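Local coordinates for protein acyl-homoserine-lactone synthase (Mesorhizobium sp. ORS 3359, PDB 6WNS) that synthesises acyl-homoserine lactone quorum-sensing signals, using coenzyme A-linked acyl groups as donors, at residues R3-W9 and A55-L61; I67-S71 and F106-P110; C127-T132 and A198-D202. All blocks are in the same frame, centred on the assembly; numbering follows the deposited sequence.

Interaction 1 (R3-W9 and A55-L61)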
ATOM      1  N   ARG A   3      -9.449 -12.828   1.484  1.00 85.38           N
ATOM      2  CA  ARG A   3      -8.659 -12.716   2.732  1.00 81.94           C
ATOM      3  C   ARG A   3      -7.318 -12.019   2.465  1.00 77.16           C
ATOM      4  O   ARG A   3      -6.768 -12.141   1.337  1.00 71.26           O
ATOM      5  CB  ARG A   3      -8.392 -14.097   3.338  1.00 83.93           C
ATOM      6  CG  ARG A   3      -9.627 -14.840   3.803  1.00 88.96           C
ATOM      7  CD  ARG A   3     -10.227 -14.210   5.056  1.00 91.85           C
ATOM      8  NE  ARG A   3     -11.400 -14.952   5.478  1.00100.15           N
ATOM      9  CZ  ARG A   3     -12.659 -14.752   5.048  1.00103.39           C
ATOM     10  NH1 ARG A   3     -12.954 -13.801   4.173  1.00100.90           N
ATOM     11  NH2 ARG A   3     -13.642 -15.501   5.524  1.00112.84           N
ATOM     12  N   ILE A   4      -6.796 -11.327   3.479  1.00 76.20           N
ATOM     13  CA  ILE A   4      -5.550 -10.522   3.363  1.00 74.53           C
ATOM     14  C   ILE A   4      -4.393 -11.400   3.845  1.00 71.19           C
ATOM     15  O   ILE A   4      -4.465 -11.942   4.980  1.00 76.81           O
ATOM     16  CB  ILE A   4      -5.708  -9.213   4.150  1.00 78.29           C
ATOM     17  CG1 ILE A   4      -6.869  -8.380   3.592  1.00 84.32           C
ATOM     18  CG2 ILE A   4      -4.412  -8.427   4.157  1.00 76.52           C
ATOM     19  CD1 ILE A   4      -6.597  -7.742   2.260  1.00 84.16           C
ATOM     20  N   HIS A   5      -3.427 -11.631   2.982  1.00 67.03           N
ATOM     21  CA  HIS A   5      -2.219 -12.430   3.271  1.00 65.32           C
ATOM     22  C   HIS A   5      -0.961 -11.556   3.306  1.00 63.63           C
ATOM     23  O   HIS A   5      -0.783 -10.662   2.432  1.00 62.11           O
ATOM     24  CB  HIS A   5      -1.976 -13.463   2.187  1.00 64.76           C
ATOM     25  CG  HIS A   5      -3.030 -14.486   2.097  1.00 66.37           C
ATOM     26  ND1 HIS A   5      -2.740 -15.827   2.196  1.00 68.25           N
ATOM     27  CD2 HIS A   5      -4.363 -14.380   1.908  1.00 70.44           C
ATOM     28  CE1 HIS A   5      -3.857 -16.515   2.141  1.00 72.64           C
ATOM     29  NE2 HIS A   5      -4.854 -15.648   1.928  1.00 72.62           N
ATOM     30  N   LEU A   6      -0.142 -11.814   4.307  1.00 62.21           N
ATOM     31  CA  LEU A   6       1.078 -11.036   4.581  1.00 62.16           C
ATOM     32  C   LEU A   6       2.246 -11.846   4.045  1.00 59.91           C
ATOM     33  O   LEU A   6       2.547 -12.920   4.630  1.00 57.79           O
ATOM     34  CB  LEU A   6       1.246 -10.817   6.077  1.00 65.65           C
ATOM     35  CG  LEU A   6       2.607 -10.247   6.430  1.00 61.29           C
ATOM     36  CD1 LEU A   6       2.832  -8.906   5.695  1.00 59.15           C
ATOM     37  CD2 LEU A   6       2.719 -10.120   7.923  1.00 65.07           C
ATOM     38  N   VAL A   7       2.842 -11.364   2.959  1.00 56.32           N
ATOM     39  CA  VAL A   7       4.036 -12.035   2.360  1.00 54.48           C
ATOM     40  C   VAL A   7       5.279 -11.244   2.695  1.00 48.66           C
ATOM     41  O   VAL A   7       5.331 -10.004   2.448  1.00 46.94           O
ATOM     42  CB  VAL A   7       3.886 -12.240   0.851  1.00 53.01           C
ATOM     43  CG1 VAL A   7       4.955 -13.159   0.362  1.00 51.38           C
ATOM     44  CG2 VAL A   7       2.506 -12.841   0.546  1.00 56.42           C
ATOM     45  N   THR A   8       6.242 -11.951   3.267  1.00 50.40           N
ATOM     46  CA  THR A   8       7.499 -11.359   3.748  1.00 50.47           C
ATOM     47  C   THR A   8       8.672 -12.138   3.191  1.00 49.85           C
ATOM     48  O   THR A   8       8.492 -13.195   2.590  1.00 49.31           O
ATOM     49  CB  THR A   8       7.588 -11.392   5.273  1.00 54.02           C
ATOM     50  OG1 THR A   8       7.777 -12.746   5.723  1.00 54.66           O
ATOM     51  CG2 THR A   8       6.345 -10.751   5.834  1.00 58.42           C
ATOM     52  N   TRP A   9       9.874 -11.678   3.490  1.00 50.76           N
ATOM     53  CA  TRP A   9      11.061 -12.480   3.175  1.00 48.40           C
ATOM     54  C   TRP A   9      10.912 -13.861   3.783  1.00 50.55           C
ATOM     55  O   TRP A   9      11.306 -14.820   3.144  1.00 50.87           O
ATOM     56  CB  TRP A   9      12.317 -11.793   3.724  1.00 51.68           C
ATOM     57  CG  TRP A   9      13.577 -12.422   3.239  1.00 50.34           C
ATOM     58  CD1 TRP A   9      14.506 -13.139   3.937  1.00 53.61           C
ATOM     59  CD2 TRP A   9      14.033 -12.393   1.881  1.00 49.58           C
ATOM     60  NE1 TRP A   9      15.517 -13.528   3.100  1.00 51.43           N
ATOM     61  CE2 TRP A   9      15.264 -13.084   1.841  1.00 53.24           C
ATOM     62  CE3 TRP A   9      13.481 -11.886   0.703  1.00 47.12           C
ATOM     63  CZ2 TRP A   9      15.989 -13.235   0.658  1.00 52.51           C
ATOM     64  CZ3 TRP A   9      14.244 -11.990  -0.439  1.00 46.92           C
ATOM     65  CH2 TRP A   9      15.441 -12.683  -0.462  1.00 45.99           C
ATOM     66  N   ALA A  55      10.864  -5.595   2.118  1.00 42.69           N
ATOM     67  CA  ALA A  55       9.476  -5.323   1.718  1.00 43.03           C
ATOM     68  C   ALA A  55       8.514  -6.296   2.381  1.00 43.91           C
ATOM     69  O   ALA A  55       8.836  -7.502   2.521  1.00 44.65           O
ATOM     70  CB  ALA A  55       9.312  -5.314   0.210  1.00 39.98           C
ATOM     71  N   LEU A  56       7.324  -5.761   2.702  1.00 45.25           N
ATOM     72  CA  LEU A  56       6.122  -6.512   3.065  1.00 45.46           C
ATOM     73  C   LEU A  56       5.059  -6.351   1.989  1.00 45.04           C
ATOM     74  O   LEU A  56       4.785  -5.242   1.604  1.00 46.18           O
ATOM     75  CB  LEU A  56       5.588  -5.980   4.398  1.00 48.23           C
ATOM     76  CG  LEU A  56       6.636  -5.739   5.485  1.00 49.43           C
ATOM     77  CD1 LEU A  56       5.904  -5.181   6.703  1.00 52.01           C
ATOM     78  CD2 LEU A  56       7.357  -7.008   5.854  1.00 49.72           C
ATOM     79  N   TYR A  57       4.449  -7.458   1.586  1.00 46.88           N
ATOM     80  CA  TYR A  57       3.363  -7.499   0.575  1.00 45.97           C
ATOM     81  C   TYR A  57       2.080  -7.910   1.291  1.00 51.24           C
ATOM     82  O   TYR A  57       1.943  -8.991   1.892  1.00 51.79           O
ATOM     83  CB  TYR A  57       3.751  -8.408  -0.582  1.00 45.73           C
ATOM     84  CG  TYR A  57       5.052  -7.987  -1.200  1.00 44.05           C
ATOM     85  CD1 TYR A  57       5.087  -6.928  -2.092  1.00 40.44           C
ATOM     86  CD2 TYR A  57       6.244  -8.581  -0.830  1.00 46.69           C
ATOM     87  CE1 TYR A  57       6.292  -6.495  -2.652  1.00 38.68           C
ATOM     88  CE2 TYR A  57       7.457  -8.124  -1.320  1.00 41.33           C
ATOM     89  CZ  TYR A  57       7.480  -7.080  -2.244  1.00 39.64           C
ATOM     90  OH  TYR A  57       8.632  -6.655  -2.813  1.00 38.20           O
ATOM     91  N   VAL A  58       1.130  -7.002   1.238  1.00 49.88           N
ATOM     92  CA  VAL A  58      -0.229  -7.223   1.772  1.00 53.35           C
ATOM     93  C   VAL A  58      -1.185  -7.499   0.626  1.00 52.88           C
ATOM     94  O   VAL A  58      -1.617  -6.543  -0.045  1.00 56.97           O
ATOM     95  CB  VAL A  58      -0.704  -6.015   2.562  1.00 57.16           C
ATOM     96  CG1 VAL A  58      -1.990  -6.387   3.277  1.00 62.19           C
ATOM     97  CG2 VAL A  58       0.373  -5.565   3.549  1.00 57.66           C
ATOM     98  N   LEU A  59      -1.459  -8.774   0.393  1.00 53.97           N
ATOM     99  CA  LEU A  59      -2.159  -9.223  -0.821  1.00 54.24           C
ATOM    100  C   LEU A  59      -3.544  -9.764  -0.475  1.00 60.76           C
ATOM    101  O   LEU A  59      -3.665 -10.666   0.399  1.00 61.94           O
ATOM    102  CB  LEU A  59      -1.284 -10.259  -1.489  1.00 55.01           C
ATOM    103  CG  LEU A  59       0.115  -9.715  -1.862  1.00 49.83           C
ATOM    104  CD1 LEU A  59       0.833 -10.777  -2.605  1.00 50.60           C
ATOM    105  CD2 LEU A  59      -0.014  -8.414  -2.681  1.00 49.73           C
ATOM    106  N   ALA A  60      -4.531  -9.270  -1.219  1.00 61.44           N
ATOM    107  CA  ALA A  60      -5.920  -9.775  -1.179  1.00 63.98           C
ATOM    108  C   ALA A  60      -6.071 -10.914  -2.203  1.00 66.49           C
ATOM    109  O   ALA A  60      -5.880 -10.641  -3.430  1.00 62.98           O
ATOM    110  CB  ALA A  60      -6.841  -8.624  -1.425  1.00 67.36           C
ATOM    111  N   LEU A  61      -6.388 -12.147  -1.728  1.00 68.36           N
ATOM    112  CA  LEU A  61      -6.482 -13.399  -2.542  1.00 70.99           C
ATOM    113  C   LEU A  61      -7.900 -13.940  -2.481  1.00 74.26           C
ATOM    114  O   LEU A  61      -8.586 -13.331  -1.738  1.00 74.30           O
ATOM    115  CB  LEU A  61      -5.568 -14.458  -1.934  1.00 70.38           C
ATOM    116  CG  LEU A  61      -4.112 -14.020  -1.844  1.00 64.79           C
ATOM    117  CD1 LEU A  61      -3.213 -15.206  -1.639  1.00 63.45           C
ATOM    118  CD2 LEU A  61      -3.705 -13.221  -3.098  1.00 63.49           C
TER
HETATM  119  O   HOH W   1      10.298  -8.715   4.307  1.00 42.71           O

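Interaction 2 (I67-S71 and F106-P110)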
ATOM      1  N   ILE A  67      -5.078 -13.064  -7.218  1.00 69.15           N
ATOM      2  CA  ILE A  67      -4.824 -11.746  -6.575  1.00 60.98           C
ATOM      3  C   ILE A  67      -5.914 -10.756  -7.024  1.00 63.03           C
ATOM      4  O   ILE A  67      -6.037 -10.542  -8.229  1.00 60.47           O
ATOM      5  CB  ILE A  67      -3.413 -11.234  -6.914  1.00 57.25           C
ATOM      6  CG1 ILE A  67      -2.320 -12.031  -6.215  1.00 58.01           C
ATOM      7  CG2 ILE A  67      -3.339  -9.781  -6.522  1.00 56.68           C
ATOM      8  CD1 ILE A  67      -1.018 -12.140  -7.020  1.00 60.88           C
ATOM      9  N   VAL A  68      -6.637 -10.121  -6.090  1.00 63.34           N
ATOM     10  CA  VAL A  68      -7.722  -9.165  -6.438  1.00 66.42           C
ATOM     11  C   VAL A  68      -7.374  -7.746  -5.971  1.00 62.39           C
ATOM     12  O   VAL A  68      -8.061  -6.742  -6.432  1.00 61.22           O
ATOM     13  CB  VAL A  68      -9.064  -9.692  -5.900  1.00 69.36           C
ATOM     14  CG1 VAL A  68      -9.340 -11.067  -6.491  1.00 73.48           C
ATOM     15  CG2 VAL A  68      -9.111  -9.743  -4.372  1.00 70.95           C
ATOM     16  N   GLY A  69      -6.324  -7.605  -5.164  1.00 58.48           N
ATOM     17  CA  GLY A  69      -5.813  -6.265  -4.830  1.00 56.30           C
ATOM     18  C   GLY A  69      -4.653  -6.336  -3.876  1.00 58.81           C
ATOM     19  O   GLY A  69      -4.274  -7.460  -3.454  1.00 58.21           O
ATOM     20  N   GLY A  70      -4.069  -5.197  -3.525  1.00 59.92           N
ATOM     21  CA  GLY A  70      -2.977  -5.293  -2.549  1.00 58.38           C
ATOM     22  C   GLY A  70      -2.285  -4.004  -2.268  1.00 54.33           C
ATOM     23  O   GLY A  70      -2.820  -2.948  -2.625  1.00 51.37           O
ATOM     24  N   SER A  71      -1.152  -4.124  -1.559  1.00 50.54           N
ATOM     25  CA  SER A  71      -0.312  -2.978  -1.173  1.00 51.01           C
ATOM     26  C   SER A  71       1.033  -3.489  -0.706  1.00 46.00           C
ATOM     27  O   SER A  71       1.173  -4.697  -0.518  1.00 45.27           O
ATOM     28  CB  SER A  71      -1.037  -2.108  -0.161  1.00 61.51           C
ATOM     29  OG  SER A  71      -2.008  -2.855   0.493  1.00 82.15           O
ATOM     30  N   PHE A 106      -0.667   0.619  -3.855  1.00 45.09           N
ATOM     31  CA  PHE A 106      -2.065   0.252  -3.590  1.00 47.98           C
ATOM     32  C   PHE A 106      -2.727  -0.033  -4.923  1.00 49.19           C
ATOM     33  O   PHE A 106      -2.597   0.803  -5.825  1.00 51.19           O
ATOM     34  CB  PHE A 106      -2.824   1.376  -2.904  1.00 51.77           C
ATOM     35  CG  PHE A 106      -4.302   1.127  -2.818  1.00 55.14           C
ATOM     36  CD1 PHE A 106      -4.824   0.292  -1.840  1.00 60.25           C
ATOM     37  CD2 PHE A 106      -5.163   1.723  -3.727  1.00 60.59           C
ATOM     38  CE1 PHE A 106      -6.203   0.123  -1.733  1.00 61.55           C
ATOM     39  CE2 PHE A 106      -6.532   1.525  -3.640  1.00 64.53           C
ATOM     40  CZ  PHE A 106      -7.044   0.739  -2.630  1.00 68.05           C
ATOM     41  N   PHE A 107      -3.296  -1.201  -5.098  1.00 49.95           N
ATOM     42  CA  PHE A 107      -4.115  -1.452  -6.305  1.00 51.44           C
ATOM     43  C   PHE A 107      -5.286  -2.369  -5.965  1.00 53.34           C
ATOM     44  O   PHE A 107      -5.199  -3.238  -5.062  1.00 51.26           O
ATOM     45  CB  PHE A 107      -3.253  -2.087  -7.396  1.00 50.93           C
ATOM     46  CG  PHE A 107      -2.787  -3.461  -7.015  1.00 50.85           C
ATOM     47  CD1 PHE A 107      -1.764  -3.642  -6.099  1.00 54.48           C
ATOM     48  CD2 PHE A 107      -3.437  -4.578  -7.504  1.00 54.42           C
ATOM     49  CE1 PHE A 107      -1.366  -4.914  -5.727  1.00 53.12           C
ATOM     50  CE2 PHE A 107      -2.994  -5.849  -7.176  1.00 52.76           C
ATOM     51  CZ  PHE A 107      -1.962  -6.017  -6.298  1.00 51.97           C
ATOM     52  N   VAL A 108      -6.309  -2.211  -6.776  1.00 54.39           N
ATOM     53  CA  VAL A 108      -7.473  -3.099  -6.860  1.00 58.00           C
ATOM     54  C   VAL A 108      -7.640  -3.496  -8.321  1.00 62.65           C
ATOM     55  O   VAL A 108      -7.690  -2.598  -9.273  1.00 60.57           O
ATOM     56  CB  VAL A 108      -8.727  -2.368  -6.331  1.00 61.76           C
ATOM     57  CG1 VAL A 108      -9.930  -3.284  -6.295  1.00 66.81           C
ATOM     58  CG2 VAL A 108      -8.460  -1.738  -4.968  1.00 60.75           C
ATOM     59  N   MET A 109      -7.798  -4.790  -8.517  1.00 65.07           N
ATOM     60  CA  MET A 109      -7.955  -5.315  -9.877  1.00 73.60           C
ATOM     61  C   MET A 109      -9.348  -4.892 -10.342  1.00 77.12           C
ATOM     62  O   MET A 109     -10.236  -4.616  -9.531  1.00 76.52           O
ATOM     63  CB  MET A 109      -7.728  -6.831  -9.922  1.00 74.79           C
ATOM     64  CG  MET A 109      -6.377  -7.208  -9.399  1.00 76.92           C
ATOM     65  SD  MET A 109      -5.074  -6.560 -10.508  1.00 72.94           S
ATOM     66  CE  MET A 109      -5.318  -7.600 -11.957  1.00 78.45           C
ATOM     67  N   PRO A 110      -9.509  -4.651 -11.656  1.00 80.58           N
ATOM     68  CA  PRO A 110     -10.840  -4.453 -12.226  1.00 88.14           C
ATOM     69  C   PRO A 110     -11.827  -5.568 -11.804  1.00 95.43           C
ATOM     70  O   PRO A 110     -12.915  -5.200 -11.340  1.00101.61           O
ATOM     71  CB  PRO A 110     -10.577  -4.357 -13.747  1.00 85.56           C
ATOM     72  CG  PRO A 110      -9.122  -4.761 -13.969  1.00 85.09           C
ATOM     73  CD  PRO A 110      -8.421  -4.544 -12.647  1.00 81.78           C
TER

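Interaction 3 (C127-T132 and A198-D202)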
ATOM      1  N   CYS A 127      -8.793  -1.996   4.894  1.00 72.65           N
ATOM      2  CA  CYS A 127      -8.931  -2.591   6.249  1.00 79.31           C
ATOM      3  C   CYS A 127      -7.765  -3.557   6.550  1.00 79.19           C
ATOM      4  O   CYS A 127      -7.276  -3.546   7.683  1.00 80.95           O
ATOM      5  CB  CYS A 127     -10.259  -3.307   6.370  1.00 84.17           C
ATOM      6  SG  CYS A 127     -10.704  -3.410   8.110  1.00 95.95           S
ATOM      7  N   GLY A 128      -7.305  -4.329   5.554  1.00 74.72           N
ATOM      8  CA  GLY A 128      -6.326  -5.416   5.741  1.00 73.90           C
ATOM      9  C   GLY A 128      -4.955  -4.834   5.994  1.00 70.24           C
ATOM     10  O   GLY A 128      -4.157  -5.436   6.767  1.00 69.81           O
ATOM     11  N   LEU A 129      -4.714  -3.684   5.357  1.00 70.00           N
ATOM     12  CA  LEU A 129      -3.477  -2.879   5.518  1.00 67.42           C
ATOM     13  C   LEU A 129      -3.399  -2.459   6.990  1.00 71.20           C
ATOM     14  O   LEU A 129      -2.359  -2.717   7.585  1.00 66.07           O
ATOM     15  CB  LEU A 129      -3.476  -1.657   4.599  1.00 64.42           C
ATOM     16  CG  LEU A 129      -2.176  -0.848   4.636  1.00 65.16           C
ATOM     17  CD1 LEU A 129      -1.020  -1.606   3.947  1.00 63.56           C
ATOM     18  CD2 LEU A 129      -2.363   0.544   4.031  1.00 65.57           C
ATOM     19  N   LEU A 130      -4.456  -1.855   7.542  1.00 75.30           N
ATOM     20  CA  LEU A 130      -4.441  -1.343   8.946  1.00 79.01           C
ATOM     21  C   LEU A 130      -4.294  -2.512   9.910  1.00 82.10           C
ATOM     22  O   LEU A 130      -3.531  -2.393  10.882  1.00 85.43           O
ATOM     23  CB  LEU A 130      -5.730  -0.599   9.266  1.00 81.33           C
ATOM     24  CG  LEU A 130      -5.962   0.657   8.444  1.00 81.32           C
ATOM     25  CD1 LEU A 130      -7.318   1.253   8.767  1.00 83.77           C
ATOM     26  CD2 LEU A 130      -4.838   1.650   8.676  1.00 79.97           C
ATOM     27  N   GLU A 131      -4.996  -3.604   9.629  1.00 83.75           N
ATOM     28  CA  GLU A 131      -4.983  -4.804  10.497  1.00 87.94           C
ATOM     29  C   GLU A 131      -3.586  -5.434  10.485  1.00 82.18           C
ATOM     30  O   GLU A 131      -3.098  -5.872  11.541  1.00 78.91           O
ATOM     31  CB  GLU A 131      -6.094  -5.761  10.071  1.00 90.80           C
ATOM     32  CG  GLU A 131      -7.440  -5.318  10.597  1.00 91.93           C
ATOM     33  CD  GLU A 131      -8.569  -6.352  10.404  1.00 98.55           C
ATOM     34  OE1 GLU A 131      -9.635  -5.957   9.964  1.00103.28           O
ATOM     35  OE2 GLU A 131      -8.392  -7.535  10.770  1.00104.75           O
ATOM     36  N   THR A 132      -2.955  -5.528   9.332  1.00 75.34           N
ATOM     37  CA  THR A 132      -1.591  -6.093   9.229  1.00 72.88           C
ATOM     38  C   THR A 132      -0.634  -5.174   9.976  1.00 70.95           C
ATOM     39  O   THR A 132       0.205  -5.733  10.800  1.00 76.07           O
ATOM     40  CB  THR A 132      -1.224  -6.315   7.774  1.00 69.22           C
ATOM     41  OG1 THR A 132      -2.307  -7.078   7.231  1.00 70.60           O
ATOM     42  CG2 THR A 132       0.111  -7.006   7.611  1.00 70.46           C
ATOM     43  N   ALA A 198     -13.568 -12.980   9.201  1.00118.90           N
ATOM     44  CA  ALA A 198     -12.105 -12.758   9.312  1.00114.55           C
ATOM     45  C   ALA A 198     -11.623 -12.099   8.023  1.00108.34           C
ATOM     46  O   ALA A 198     -12.202 -12.418   6.960  1.00106.26           O
ATOM     47  CB  ALA A 198     -11.404 -14.067   9.552  1.00116.29           C
ATOM     48  N   ILE A 199     -10.607 -11.220   8.093  1.00104.92           N
ATOM     49  CA  ILE A 199     -10.028 -10.594   6.875  1.00 96.51           C
ATOM     50  C   ILE A 199      -8.603 -11.150   6.726  1.00 91.80           C
ATOM     51  O   ILE A 199      -8.309 -11.704   5.658  1.00 85.82           O
ATOM     52  CB  ILE A 199     -10.033  -9.051   6.883  1.00 95.71           C
ATOM     53  CG1 ILE A 199     -11.391  -8.417   7.120  1.00104.91           C
ATOM     54  CG2 ILE A 199      -9.506  -8.525   5.569  1.00 96.31           C
ATOM     55  CD1 ILE A 199     -11.351  -6.907   6.938  1.00104.73           C
ATOM     56  N   LEU A 200      -7.763 -11.057   7.762  1.00 92.39           N
ATOM     57  CA  LEU A 200      -6.355 -11.565   7.727  1.00 87.72           C
ATOM     58  C   LEU A 200      -6.337 -13.091   7.789  1.00 90.47           C
ATOM     59  O   LEU A 200      -6.996 -13.624   8.686  1.00 90.72           O
ATOM     60  CB  LEU A 200      -5.569 -11.037   8.928  1.00 89.94           C
ATOM     61  CG  LEU A 200      -5.652  -9.535   9.191  1.00 91.77           C
ATOM     62  CD1 LEU A 200      -4.840  -9.177  10.429  1.00 92.25           C
ATOM     63  CD2 LEU A 200      -5.164  -8.756   7.976  1.00 87.13           C
ATOM     64  N   ALA A 201      -5.545 -13.746   6.936  1.00 90.67           N
ATOM     65  CA  ALA A 201      -5.052 -15.137   7.117  1.00 94.90           C
ATOM     66  C   ALA A 201      -3.803 -15.121   8.027  1.00 94.06           C
ATOM     67  O   ALA A 201      -2.651 -15.072   7.520  1.00 87.22           O
ATOM     68  CB  ALA A 201      -4.784 -15.755   5.767  1.00 95.48           C
ATOM     69  N   ASP A 202      -4.058 -15.153   9.337  1.00 98.04           N
ATOM     70  CA  ASP A 202      -3.125 -15.092  10.503  1.00103.09           C
ATOM     71  C   ASP A 202      -2.362 -16.410  10.749  1.00103.10           C
ATOM     72  O   ASP A 202      -1.125 -16.375  10.938  1.00110.20           O
ATOM     73  CB  ASP A 202      -3.946 -14.906  11.787  1.00108.84           C
ATOM     74  CG  ASP A 202      -4.289 -13.489  12.209  1.00106.05           C
ATOM     75  OD1 ASP A 202      -5.393 -13.304  12.727  1.00107.80           O
ATOM     76  OD2 ASP A 202      -3.425 -12.603  12.060  1.00111.97           O
TER

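Interaction 1 (R3-W9 and A55-L61)
V7 and Y57 form an antiparallel hydrogen-bonded pair: V7 N binds Y57 O at 2.8 Å, and the returning bond from Y57 N to V7 O is nearly as straight, each donor lying in the plane of the carbonyl it binds. H5 and L59 repeat the pattern, with H5 N at 2.8 Å from L59 O, although here the donor tilts 24° out of the carbonyl plane. Toward the N-terminus L61 N reaches R3 O at 3.1 Å, while the bond from R3 N to L61 O is weak. Beyond T8 and L56, a water bridges W9 N and A55 O. The H5 ring lies beneath L61: CD1 of L61 sits 3.7 Å from the ring centroid, almost on the normal, a CH-pi contact over one face. H5 CG stands beside its own backbone N (chi1 -65°), which carries the imidazole along the strand to L61, and ND1 bonds to the Y15 hydroxyl. On the sheet face that carries H5, V7 CG2 meets L59 CD1 at 4.1 Å, and the Y57 hydroxyl is held by D51. I4, L6, V58 and A60 fill the opposite face. There I4 CG2 presses on V58 CG1 at 3.3 Å, tighter than normal van der Waals contact, and I4 CD1 rests on A60 CB at 3.8 Å. Past the paired strands, T8 CG2 packs on L56 CD2. Helix 16-31 lies against the V7, Y57 and L59 side, helix 121-135 against the I4, L6, V58 and A60 side. Strand 4-7, outermost in the sheet, is thus joined by a regular antiparallel ladder to strand 56-60, forming the N-terminal edge of the sheet in a fold consistent with the GNAT-like alpha/beta architecture of the family.

Interaction 2 (I67-S71 and F106-P110)
The F107 ring lies flat over the G69-G70 peptide, and this is the tight part of the contact: G70 N sits 3.5 Å above the ring plane, over its centre, with G69 C displaced toward the rim. F107 CG stands between the backbone N and the carbonyl carbon (chi1 66°), folding the phenyl back over the neighbouring strand, where I67 CG2 meets the ring edge at 4.0 Å from CE2. The closeness appears to depend on glycine at both positions. G69 CA comes within 3.1 Å of F107 O, a site where a beta carbon would clash, and one on G70 would crowd F107 CE1. G70 N gives a 2.7 Å bond to F107 O in the carbonyl plane; F107 N answers to G70 O at 3.1 Å from above that carbonyl's plane. The looser, partly exposed end is at V68 and M109, where M109 N still bonds V68 O at 2.9 Å. Here M109 CG lies 3.5 Å from I67 O before the bent side chain leads away. V68 and G69 both face A60, a classic beta bulge between strand 56-60 and the start of strand 69-75 in the mixed sheet of this GNAT-like fold.

Interaction 3 (C127-T132 and A198-D202)
The carboxylate of E131 has I199 and L200 on the same side of its plane, each touching a different oxygen: OE1 lies 3.6 Å from I199 CD1, and OE2 lies 3.7 Å from L200 CG. OE1 also forms a salt bridge with R190 of helix 183-192, and that charge pairing probably holds the acid in place beside two aliphatic side chains. The setting is a GNAT-like alpha/beta fold, in which the C-terminal tail, residues 198-202, runs across helix 121-135 on one flank of the sheet. The tail is tied to the outer strand by backbone bonds of I199 and A201 to I4, whereas on the tail's side the contact with the helix is made by the side chains of I199 and L200. I199 CG1 stands beside the backbone N (chi1 -55°) and the chain then runs extended, bringing CD1 down to C127, 3.7 Å from SG. L200 CD1 rests against E131 CB at 3.7 Å, and CD2 lies by G128 O and T132 OG1, one turn apart, 3.7 Å from the carbonyl oxygen. An alanine in place of L200 removes both methyls and would probably open a gap between tail and helix, taking from E131 CB and T132 OG1 the methyls that touch them. T132 OG1 is anti to the carbonyl carbon, beside the backbone N (chi1 -52°), which turns the hydroxyl back toward G128 O; OG1, 3.4 Å from L200 CD2, donates to G128 O at a short 2.5 Å, while T132 N reaches the same oxygen from the opposite face of its carbonyl plane.

Interactions 1 and 2 belong to one mixed sheet, their centres about 11 Å apart. Strand 56-60 of interaction 1 borders strand 69-75 of interaction 2, and backbone hydrogen bonds join the two contacts at A60, so they span four consecutive strands, from the outer strand 4-7 to strand 100-108. The centre of interaction 3 lies about 9 Å from that of interaction 1 and about 14 Å from that of interaction 2, on the flank covered by helix 121-135, which follows strand 100-108 in the chain. The contacts close in series. The last uses the C-terminal tail, and the two ends of the modelled chain lie together at the sheet's outer strand in this presumably GNAT-like synthase.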